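Pseudopilin EpsI (Vibrio vulnificus, PDB 2RET) is a pseudopilin that pairs with EpsJ and is probably required, within the type II secretion system, for exporting proteases and toxins from the periplasm. Local coordinates at residues A18-N23 / Q47-K52. The protein carries 2 engineered substitutions. Residues are numbered along the deposited sequence; the frame is centred on the assembly and turned at random.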
ATOM      1  N   ALA A  18      11.378   5.874  29.124  1.00 13.93           N
ATOM      2  CA  ALA A  18      10.860   5.395  27.841  1.00 14.17           C
ATOM      3  C   ALA A  18       9.707   6.263  27.288  1.00 14.78           C
ATOM      4  O   ALA A  18       9.638   6.529  26.090  1.00 14.89           O
ATOM      5  CB  ALA A  18      10.418   3.909  27.960  1.00 13.54           C
HETATM    6  N   MSE A  19       8.790   6.697  28.158  1.00 15.25           N
HETATM    7  CA  MSE A  19       7.754   7.620  27.771  1.00 15.52           C
HETATM    8  C   MSE A  19       8.312   8.905  27.147  1.00 16.07           C
HETATM    9  O   MSE A  19       7.850   9.316  26.113  1.00 17.17           O
HETATM   10  CB  MSE A  19       6.863   7.961  28.953  1.00 15.78           C
HETATM   11  CG  MSE A  19       5.905   6.848  29.344  1.00 16.04           C
HETATM   12 SE   MSE A  19       4.665   7.400  30.746  1.00 20.50          SE
HETATM   13  CE  MSE A  19       3.375   8.478  29.708  1.00 14.69           C
ATOM     14  N   VAL A  20       9.275   9.532  27.802  1.00 15.79           N
ATOM     15  CA  VAL A  20       9.955  10.693  27.287  1.00 15.22           C
ATOM     16  C   VAL A  20      10.662  10.420  25.929  1.00 15.44           C
ATOM     17  O   VAL A  20      10.627  11.260  25.027  1.00 15.07           O
ATOM     18  CB  VAL A  20      10.969  11.230  28.355  1.00 15.77           C
ATOM     19  CG1 VAL A  20      11.910  12.338  27.770  1.00 13.43           C
ATOM     20  CG2 VAL A  20      10.207  11.725  29.599  1.00 14.21           C
ATOM     21  N   ALA A  21      11.308   9.264  25.809  1.00 14.75           N
ATOM     22  CA  ALA A  21      11.983   8.866  24.577  1.00 14.82           C
ATOM     23  C   ALA A  21      10.983   8.820  23.404  1.00 14.35           C
ATOM     24  O   ALA A  21      11.252   9.343  22.347  1.00 13.46           O
ATOM     25  CB  ALA A  21      12.695   7.506  24.749  1.00 13.89           C
ATOM     26  N   ASP A  22       9.831   8.205  23.638  1.00 14.52           N
ATOM     27  CA  ASP A  22       8.750   8.166  22.673  1.00 15.10           C
ATOM     28  C   ASP A  22       8.231   9.545  22.297  1.00 14.09           C
ATOM     29  O   ASP A  22       7.935   9.781  21.138  1.00 13.65           O
ATOM     30  CB  ASP A  22       7.597   7.286  23.152  1.00 15.04           C
ATOM     31  CG  ASP A  22       7.868   5.788  22.972  1.00 20.04           C
ATOM     32  OD1 ASP A  22       8.836   5.410  22.247  1.00 24.93           O
ATOM     33  OD2 ASP A  22       7.122   4.968  23.583  1.00 23.66           O
ATOM     34  N   ASN A  23       8.087  10.427  23.273  1.00 14.01           N
ATOM     35  CA  ASN A  23       7.606  11.788  23.022  1.00 13.40           C
ATOM     36  C   ASN A  23       8.590  12.558  22.176  1.00 13.17           C
ATOM     37  O   ASN A  23       8.191  13.303  21.282  1.00 13.02           O
ATOM     38  CB  ASN A  23       7.322  12.547  24.338  1.00 13.38           C
ATOM     39  CG  ASN A  23       6.120  11.954  25.128  1.00 12.52           C
ATOM     40  OD1 ASN A  23       5.294  11.229  24.573  1.00  6.82           O
ATOM     41  ND2 ASN A  23       6.032  12.276  26.412  1.00  6.41           N
ATOM     42  N   GLN A  47       9.420  14.392  37.717  1.00 20.47           N
ATOM     43  CA  GLN A  47      10.846  14.351  37.540  1.00 20.41           C
ATOM     44  C   GLN A  47      11.252  15.056  36.232  1.00 21.06           C
ATOM     45  O   GLN A  47      10.605  14.884  35.177  1.00 20.44           O
ATOM     46  CB  GLN A  47      11.248  12.867  37.498  1.00 20.40           C
ATOM     47  CG  GLN A  47      12.723  12.666  37.547  1.00 20.83           C
ATOM     48  CD  GLN A  47      13.127  11.255  37.713  1.00 20.96           C
ATOM     49  OE1 GLN A  47      12.311  10.399  38.089  1.00 19.77           O
ATOM     50  NE2 GLN A  47      14.422  10.984  37.472  1.00 18.62           N
ATOM     51  N   THR A  48      12.350  15.805  36.286  1.00 21.33           N
ATOM     52  CA  THR A  48      12.959  16.363  35.080  1.00 22.08           C
ATOM     53  C   THR A  48      13.832  15.334  34.408  1.00 22.03           C
ATOM     54  O   THR A  48      14.763  14.822  35.024  1.00 23.34           O
ATOM     55  CB  THR A  48      13.839  17.601  35.371  1.00 21.48           C
ATOM     56  OG1 THR A  48      13.087  18.487  36.163  1.00 22.46           O
ATOM     57  CG2 THR A  48      14.208  18.324  34.084  1.00 21.31           C
ATOM     58  N   TRP A  49      13.536  15.057  33.140  1.00 22.14           N
ATOM     59  CA  TRP A  49      14.329  14.176  32.312  1.00 22.03           C
ATOM     60  C   TRP A  49      15.096  14.917  31.212  1.00 21.70           C
ATOM     61  O   TRP A  49      14.579  15.824  30.600  1.00 21.93           O
ATOM     62  CB  TRP A  49      13.423  13.143  31.665  1.00 22.91           C
ATOM     63  CG  TRP A  49      12.622  12.363  32.618  1.00 22.48           C
ATOM     64  CD1 TRP A  49      11.366  12.641  33.033  1.00 24.43           C
ATOM     65  CD2 TRP A  49      12.998  11.150  33.265  1.00 22.72           C
ATOM     66  NE1 TRP A  49      10.939  11.692  33.908  1.00 25.48           N
ATOM     67  CE2 TRP A  49      11.925  10.769  34.086  1.00 21.61           C
ATOM     68  CE3 TRP A  49      14.161  10.395  33.288  1.00 22.94           C
ATOM     69  CZ2 TRP A  49      11.944   9.638  34.867  1.00 23.88           C
ATOM     70  CZ3 TRP A  49      14.190   9.263  34.094  1.00 25.03           C
ATOM     71  CH2 TRP A  49      13.076   8.887  34.849  1.00 23.76           C
ATOM     72  N   TYR A  50      16.315  14.481  30.935  1.00 20.85           N
ATOM     73  CA  TYR A  50      17.184  15.153  29.981  1.00 20.83           C
ATOM     74  C   TYR A  50      17.347  14.298  28.723  1.00 20.41           C
ATOM     75  O   TYR A  50      17.992  13.253  28.750  1.00 20.47           O
ATOM     76  CB  TYR A  50      18.533  15.461  30.609  1.00 21.06           C
ATOM     77  CG  TYR A  50      18.412  16.392  31.787  1.00 21.73           C
ATOM     78  CD1 TYR A  50      18.624  17.757  31.648  1.00 23.99           C
ATOM     79  CD2 TYR A  50      18.054  15.907  33.040  1.00 20.96           C
ATOM     80  CE1 TYR A  50      18.479  18.612  32.743  1.00 24.10           C
ATOM     81  CE2 TYR A  50      17.913  16.747  34.129  1.00 22.31           C
ATOM     82  CZ  TYR A  50      18.129  18.083  33.980  1.00 22.98           C
ATOM     83  OH  TYR A  50      17.987  18.887  35.075  1.00 22.94           O
ATOM     84  N   TRP A  51      16.762  14.767  27.620  1.00 19.78           N
ATOM     85  CA  TRP A  51      16.792  14.035  26.397  1.00 19.60           C
ATOM     86  C   TRP A  51      17.828  14.601  25.439  1.00 19.25           C
ATOM     87  O   TRP A  51      18.218  15.749  25.507  1.00 18.88           O
ATOM     88  CB  TRP A  51      15.396  13.943  25.755  1.00 19.85           C
ATOM     89  CG  TRP A  51      14.775  15.262  25.435  1.00 19.95           C
ATOM     90  CD1 TRP A  51      13.892  15.941  26.208  1.00 20.22           C
ATOM     91  CD2 TRP A  51      14.997  16.074  24.265  1.00 20.34           C
ATOM     92  NE1 TRP A  51      13.542  17.118  25.609  1.00 20.38           N
ATOM     93  CE2 TRP A  51      14.202  17.235  24.413  1.00 21.11           C
ATOM     94  CE3 TRP A  51      15.790  15.938  23.109  1.00 20.86           C
ATOM     95  CZ2 TRP A  51      14.158  18.261  23.441  1.00 19.87           C
ATOM     96  CZ3 TRP A  51      15.765  16.975  22.145  1.00 19.26           C
ATOM     97  CH2 TRP A  51      14.948  18.115  22.327  1.00 20.46           C
ATOM     98  N   LYS A  52      18.268  13.746  24.540  1.00 19.55           N
ATOM     99  CA  LYS A  52      19.202  14.108  23.503  1.00 20.71           C
ATOM    100  C   LYS A  52      18.804  13.343  22.251  1.00 20.32           C
ATOM    101  O   LYS A  52      18.581  12.132  22.304  1.00 20.18           O
ATOM    102  CB  LYS A  52      20.620  13.689  23.891  1.00 21.74           C
ATOM    103  CG  LYS A  52      21.401  14.719  24.593  1.00 25.14           C
ATOM    104  CD  LYS A  52      22.718  14.163  25.134  1.00 28.70           C
ATOM    105  CE  LYS A  52      23.091  14.890  26.444  1.00 31.58           C
ATOM    106  NZ  LYS A  52      24.277  14.274  27.113  1.00 33.09           N
TER
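Val20, on helix 8-30, meets two tryptophans of strand 47-56, a compact example of how one branched residue can serve two neighbours on a sheet face. Along the strand the first of them is Trp49, which turns its side chain to the helix, where Val20 CG2 lies 3.7 Å from Trp49 CD1 and 3.9 Å from Trp49 CG, so the methyl group meets the pyrrole part of the indole, slanted to the ring. A chi1 of -56° sets CG of Trp49 anti to the carbonyl carbon and a chi2 of 93° turns the indole back along the helix to Phe16 and Ala17, while its NE1 is hydrogen-bonded to Leu44 O, which ties down the polar edge of a buried ring. After Tyr50, which points away, the chain faces the helix again at Trp51, and here the other methyl is used: chi1 of 170° puts Val20 CG1 anti to the backbone N, no nearer than 4.3 Å to Trp51 CB, and leaves CG2, beside that N, as the branch for Trp49. This looser touch falls on the root of the side chain. No hydrogen bond links the segments, whose nearest CA atoms, those of Val20 and Trp49, are 7.5 Å apart. Val70 of strand 63-71 also packs against Val20 and Trp49, while Asn23 on the same helix hydrogen-bonds to the EpsJ chain. A long N-terminal helix laid on an antiparallel sheet through such apolar contacts is the hallmark of the pilin-like fold; helix 8-30 is what remains of it in this soluble, truncated fragment of EpsI.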